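Local atomic coordinates of type IV pilus biogenesis factor PilY1 (Pseudomonas aeruginosa, PDB entry 3HX6), a protein that primes type IV pilus assembly, mediates adhesion to host cells, and binds calcium, which seems to be needed for twitching motility and control of pilus retraction. Residues F77-A80 against Q81-R84; A499-G502 against V503-K507. The protein carries 3 engineered substitutions. All coordinates share one frame; numbering follows the deposited sequence.

Contact 1. Residues F77-A80 against Q81-R84; sequences FAEA and QKTR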
ATOM      1  N   PHE A  77      20.130   2.901  -6.133  1.00 28.72           N
ATOM      2  CA  PHE A  77      19.405   3.977  -6.794  1.00 25.64           C
ATOM      3  C   PHE A  77      18.102   4.187  -6.042  1.00 24.76           C
ATOM      4  O   PHE A  77      17.707   5.314  -5.765  1.00 23.95           O
ATOM      5  CB  PHE A  77      19.078   3.609  -8.238  1.00 24.88           C
ATOM      6  CG  PHE A  77      18.270   4.655  -8.959  1.00 22.18           C
ATOM      7  CD1 PHE A  77      18.877   5.801  -9.454  1.00 21.99           C
ATOM      8  CD2 PHE A  77      16.900   4.495  -9.134  1.00 21.49           C
ATOM      9  CE1 PHE A  77      18.132   6.772 -10.121  1.00 21.84           C
ATOM     10  CE2 PHE A  77      16.149   5.458  -9.797  1.00 17.87           C
ATOM     11  CZ  PHE A  77      16.768   6.598 -10.289  1.00 20.42           C
ATOM     12  N   ALA A  78      17.430   3.087  -5.728  1.00 25.84           N
ATOM     13  CA  ALA A  78      16.163   3.144  -5.009  1.00 29.85           C
ATOM     14  C   ALA A  78      16.371   3.819  -3.658  1.00 31.89           C
ATOM     15  O   ALA A  78      15.606   4.707  -3.271  1.00 32.59           O
ATOM     16  CB  ALA A  78      15.604   1.737  -4.817  1.00 29.18           C
ATOM     17  N   GLU A  79      17.414   3.400  -2.948  1.00 33.23           N
ATOM     18  CA  GLU A  79      17.724   3.973  -1.644  1.00 35.30           C
ATOM     19  C   GLU A  79      17.895   5.479  -1.742  1.00 36.29           C
ATOM     20  O   GLU A  79      17.380   6.226  -0.913  1.00 36.44           O
ATOM     21  CB  GLU A  79      19.002   3.352  -1.077  1.00 37.49           C
ATOM     22  CG  GLU A  79      18.814   1.970  -0.468  1.00 41.23           C
ATOM     23  CD  GLU A  79      17.905   1.990   0.747  1.00 42.38           C
ATOM     24  OE1 GLU A  79      18.181   2.770   1.684  1.00 43.95           O
ATOM     25  OE2 GLU A  79      16.919   1.225   0.766  1.00 42.94           O
ATOM     26  N   ALA A  80      18.625   5.920  -2.759  1.00 36.94           N
ATOM     27  CA  ALA A  80      18.865   7.340  -2.958  1.00 37.43           C
ATOM     28  C   ALA A  80      17.564   8.112  -3.150  1.00 38.97           C
ATOM     29  O   ALA A  80      17.393   9.203  -2.606  1.00 40.85           O
ATOM     30  CB  ALA A  80      19.771   7.548  -4.160  1.00 37.35           C
ATOM     31  N   GLN A  81      16.640   7.534  -3.909  1.00 38.49           N
ATOM     32  CA  GLN A  81      15.369   8.188  -4.190  1.00 38.72           C
ATOM     33  C   GLN A  81      14.370   8.155  -3.039  1.00 40.12           C
ATOM     34  O   GLN A  81      13.327   8.802  -3.102  1.00 40.56           O
ATOM     35  CB  GLN A  81      14.750   7.579  -5.448  1.00 35.55           C
ATOM     36  CG  GLN A  81      15.767   7.390  -6.562  1.00 33.73           C
ATOM     37  CD  GLN A  81      16.619   8.625  -6.797  1.00 33.36           C
ATOM     38  OE1 GLN A  81      17.771   8.528  -7.221  1.00 33.66           O
ATOM     39  NE2 GLN A  81      16.053   9.795  -6.535  1.00 33.57           N
ATOM     40  N   LYS A  82      14.683   7.405  -1.989  1.00 42.46           N
ATOM     41  CA  LYS A  82      13.792   7.341  -0.834  1.00 44.05           C
ATOM     42  C   LYS A  82      13.711   8.728  -0.212  1.00 43.89           C
ATOM     43  O   LYS A  82      12.692   9.109   0.361  1.00 44.51           O
ATOM     44  CB  LYS A  82      14.327   6.361   0.208  1.00 46.02           C
ATOM     45  CG  LYS A  82      14.092   4.901  -0.109  1.00 47.88           C
ATOM     46  CD  LYS A  82      14.742   4.025   0.953  1.00 50.02           C
ATOM     47  CE  LYS A  82      14.358   2.566   0.784  1.00 51.38           C
ATOM     48  NZ  LYS A  82      12.898   2.359   0.994  1.00 53.81           N
ATOM     49  N   THR A  83      14.799   9.477  -0.343  1.00 44.72           N
ATOM     50  CA  THR A  83      14.897  10.821   0.210  1.00 44.93           C
ATOM     51  C   THR A  83      14.789  11.926  -0.844  1.00 44.47           C
ATOM     52  O   THR A  83      15.043  13.097  -0.551  1.00 44.00           O
ATOM     53  CB  THR A  83      16.229  10.987   0.979  1.00 46.45           C
ATOM     54  OG1 THR A  83      16.444  12.370   1.288  1.00 50.36           O
ATOM     55  CG2 THR A  83      17.393  10.463   0.152  1.00 46.17           C
ATOM     56  N   ARG A  84      14.407  11.562  -2.065  1.00 42.74           N
ATOM     57  CA  ARG A  84      14.277  12.552  -3.131  1.00 40.10           C
ATOM     58  C   ARG A  84      13.060  13.450  -2.920  1.00 39.58           C
ATOM     59  O   ARG A  84      11.972  12.977  -2.586  1.00 38.25           O
ATOM     60  CB  ARG A  84      14.176  11.862  -4.496  1.00 38.20           C
ATOM     61  CG  ARG A  84      13.944  12.823  -5.659  1.00 34.10           C
ATOM     62  CD  ARG A  84      14.141  12.139  -7.001  1.00 30.97           C
ATOM     63  NE  ARG A  84      13.302  10.955  -7.160  1.00 27.92           N
ATOM     64  CZ  ARG A  84      13.359  10.145  -8.212  1.00 24.75           C
ATOM     65  NH1 ARG A  84      14.213  10.396  -9.191  1.00 24.34           N
ATOM     66  NH2 ARG A  84      12.570   9.083  -8.283  1.00 23.51           N
TER
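Phe77 and Gln81 lie one turn apart at the C-terminal end of helix 74-82, in the beta-propeller part of the PilY1 C-terminal domain. The two side chains meet obliquely, with the ring and amide planes 43° apart. CG of Gln81 sits over the ring face in a CH-pi contact, 3.9 Å from the centroid of the Phe77 ring and 17° off the normal. OE1 of Gln81 lies above the same ring toward its rim, 3.4 Å from Phe77 CE1. Phe77 CG is anti to the backbone N, which brings the ring alongside the next turn. Gln81 is bent at chi2 (-48°), which folds its amide back against the helix.

The backbone joins the same two residues. Gln81 N donates to Phe77 O at 3.1 Å, the i to i+4 bond of an alpha helix. Lys82 N donates to Glu79 O at 3.1 Å, an i to i+3 bond. Thr83 N to Ala80 O is a weak bond of the same i to i+3 kind.

Glu79 and Lys82 lie side by side and point the same way. Their opposite charges are near each other but beyond salt-bridge range, and the exact place of the Glu79 carboxylate is doubtful. Glu79 also makes a long, weak ion pair with Arg500 of the second subunit.

Phe77 and Gln81 both touch Thr172 in a neighbouring loop. Arg84 follows the helix, and its guanidinium group is held by hydrogen bonds to Gly56 O, Thr153 OG1 and Thr172 O. Gln81 CD lies off-centre over one face of the Arg84 guanidinium, 3.8 Å above its plane.

Contact 2. Residues A499-G502 against V503-K507; sequences ARQG and VVDSK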
ATOM      1  N   ALA A 499     -19.987   1.841  -2.073  1.00 22.43           N
ATOM      2  CA  ALA A 499     -20.603   2.239  -0.816  1.00 23.49           C
ATOM      3  C   ALA A 499     -19.672   2.910   0.188  1.00 25.69           C
ATOM      4  O   ALA A 499     -20.056   3.121   1.336  1.00 26.72           O
ATOM      5  CB  ALA A 499     -21.253   1.024  -0.179  1.00 22.68           C
ATOM      6  N   ARG A 500     -18.460   3.253  -0.237  1.00 26.92           N
ATOM      7  CA  ARG A 500     -17.494   3.884   0.658  1.00 28.28           C
ATOM      8  C   ARG A 500     -17.308   3.055   1.930  1.00 28.50           C
ATOM      9  O   ARG A 500     -17.248   3.601   3.033  1.00 31.45           O
ATOM     10  CB  ARG A 500     -17.955   5.296   1.043  1.00 29.59           C
ATOM     11  CG  ARG A 500     -17.955   6.296  -0.098  1.00 31.39           C
ATOM     12  CD  ARG A 500     -18.317   7.682   0.396  1.00 33.65           C
ATOM     13  NE  ARG A 500     -18.308   8.655  -0.689  1.00 37.31           N
ATOM     14  CZ  ARG A 500     -18.653   9.931  -0.558  1.00 39.17           C
ATOM     15  NH1 ARG A 500     -19.040  10.405   0.621  1.00 41.60           N
ATOM     16  NH2 ARG A 500     -18.613  10.736  -1.612  1.00 39.78           N
ATOM     17  N   GLN A 501     -17.215   1.740   1.772  1.00 27.30           N
ATOM     18  CA  GLN A 501     -17.044   0.838   2.905  1.00 25.89           C
ATOM     19  C   GLN A 501     -15.584   0.600   3.278  1.00 26.30           C
ATOM     20  O   GLN A 501     -15.278   0.236   4.413  1.00 22.99           O
ATOM     21  CB  GLN A 501     -17.697  -0.513   2.604  1.00 26.17           C
ATOM     22  CG  GLN A 501     -19.201  -0.459   2.487  1.00 26.34           C
ATOM     23  CD  GLN A 501     -19.845   0.049   3.754  1.00 29.09           C
ATOM     24  OE1 GLN A 501     -19.766  -0.592   4.801  1.00 30.27           O
ATOM     25  NE2 GLN A 501     -20.477   1.215   3.674  1.00 31.04           N
ATOM     26  N   GLY A 502     -14.681   0.806   2.325  1.00 24.89           N
ATOM     27  CA  GLY A 502     -13.279   0.563   2.605  1.00 26.45           C
ATOM     28  C   GLY A 502     -12.951  -0.842   2.140  1.00 27.81           C
ATOM     29  O   GLY A 502     -11.811  -1.294   2.207  1.00 28.80           O
ATOM     30  N   VAL A 503     -13.982  -1.543   1.686  1.00 28.89           N
ATOM     31  CA  VAL A 503     -13.833  -2.891   1.157  1.00 29.51           C
ATOM     32  C   VAL A 503     -14.927  -3.125   0.138  1.00 27.29           C
ATOM     33  O   VAL A 503     -15.944  -2.433   0.130  1.00 27.10           O
ATOM     34  CB  VAL A 503     -13.931  -3.974   2.246  1.00 30.58           C
ATOM     35  CG1 VAL A 503     -12.660  -3.980   3.073  1.00 35.52           C
ATOM     36  CG2 VAL A 503     -15.157  -3.736   3.118  1.00 30.72           C
ATOM     37  N   VAL A 504     -14.708  -4.105  -0.723  1.00 27.30           N
ATOM     38  CA  VAL A 504     -15.664  -4.430  -1.763  1.00 26.64           C
ATOM     39  C   VAL A 504     -16.608  -5.533  -1.297  1.00 27.25           C
ATOM     40  O   VAL A 504     -16.211  -6.691  -1.183  1.00 25.41           O
ATOM     41  CB  VAL A 504     -14.934  -4.897  -3.042  1.00 25.68           C
ATOM     42  CG1 VAL A 504     -15.918  -5.015  -4.189  1.00 24.99           C
ATOM     43  CG2 VAL A 504     -13.825  -3.921  -3.394  1.00 27.42           C
ATOM     44  N   ASP A 505     -17.855  -5.166  -1.021  1.00 28.40           N
ATOM     45  CA  ASP A 505     -18.851  -6.138  -0.582  1.00 30.25           C
ATOM     46  C   ASP A 505     -20.181  -5.927  -1.297  1.00 29.61           C
ATOM     47  O   ASP A 505     -20.311  -5.030  -2.129  1.00 29.52           O
ATOM     48  CB  ASP A 505     -19.056  -6.065   0.938  1.00 33.53           C
ATOM     49  CG  ASP A 505     -19.457  -4.681   1.414  1.00 36.28           C
ATOM     50  OD1 ASP A 505     -20.329  -4.050   0.776  1.00 36.91           O
ATOM     51  OD2 ASP A 505     -18.902  -4.228   2.439  1.00 40.71           O
ATOM     52  N   SER A 506     -21.165  -6.753  -0.951  1.00 28.13           N
ATOM     53  CA  SER A 506     -22.493  -6.705  -1.560  1.00 27.60           C
ATOM     54  C   SER A 506     -23.221  -5.365  -1.467  1.00 26.30           C
ATOM     55  O   SER A 506     -24.180  -5.133  -2.204  1.00 27.02           O
ATOM     56  CB  SER A 506     -23.381  -7.797  -0.956  1.00 28.82           C
ATOM     57  OG  SER A 506     -23.629  -7.535   0.412  1.00 29.88           O
ATOM     58  N   LYS A 507     -22.789  -4.492  -0.561  1.00 24.17           N
ATOM     59  CA  LYS A 507     -23.417  -3.184  -0.423  1.00 22.77           C
ATOM     60  C   LYS A 507     -23.256  -2.376  -1.713  1.00 23.17           C
ATOM     61  O   LYS A 507     -23.965  -1.390  -1.939  1.00 22.02           O
ATOM     62  CB  LYS A 507     -22.785  -2.406   0.728  1.00 25.02           C
ATOM     63  CG  LYS A 507     -23.250  -2.807   2.120  1.00 27.14           C
ATOM     64  CD  LYS A 507     -22.592  -1.910   3.167  1.00 29.56           C
ATOM     65  CE  LYS A 507     -23.172  -2.135   4.551  1.00 30.27           C
ATOM     66  NZ  LYS A 507     -23.011  -3.547   4.970  1.00 32.55           N
TER
HETATM   67  O   HOH W   1     -19.705  -3.021   4.657  1.00 42.66           O
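Ala499 packs against Lys507 within the surface loop between strands 477-483 and 510-511, where Asp505 forms an Asx turn. Ala499 is buried, and its CB lies 3.9 Å from Lys507 CB. The carbonyl O of Ala499 accepts a bond from Gln501 NE2 at 3.0 Å, with an N-H...O angle of 159°. The donor stands above the carbonyl plane, while the acceptor lies close to the plane of the Gln501 amide.

Arg500 points away and packs on Ser75 of the second subunit. Gln501 reaches Val503, Asp505 and Lys507. Its chain is bent at chi2 (-59°), which turns the amide back to Ala499. Lys507 crosses it at about a right angle, with Lys507 CD 3.4 Å from Gln501 CD. Both Gln501 and Val503 pack on Tyr63 of the second subunit, so the loop forms part of the subunit interface. Gly502 has a positive phi (95°) and makes the bend into Val503. The backbone N atoms of Gln501 and Gly502 are held by the carboxylate of Asp497.

In the Asx turn, Asp505 OD1 accepts from Lys507 N at 2.8 Å, on the anti side of the carboxylate. A water bridges Gln501 OE1 and Asp505 OD2. Its 2.4 Å separation from Gln501 OE1 is unusually short, so its exact place is less sure. It also accepts a weak bond from Lys507 NZ at 3.4 Å.

Contact 1 comes first along the chain, and contact 2 follows later, in the C-terminal part of the chain. Their centres are 36 Å apart and their nearest atoms about 25 Å apart, so they do not touch within one chain. They share no helix, strand or sheet. Contact 1 ends a helix in the beta-propeller part, whereas contact 2 is part of the loop leading from strand 477-483 to strand 510-511. In the two-chain assembly the 77-80 segment of one subunit approaches the 499-502 segment of the other. Both contacts lie away from the calcium site, and both contribute to the subunit interface in this crystal structure.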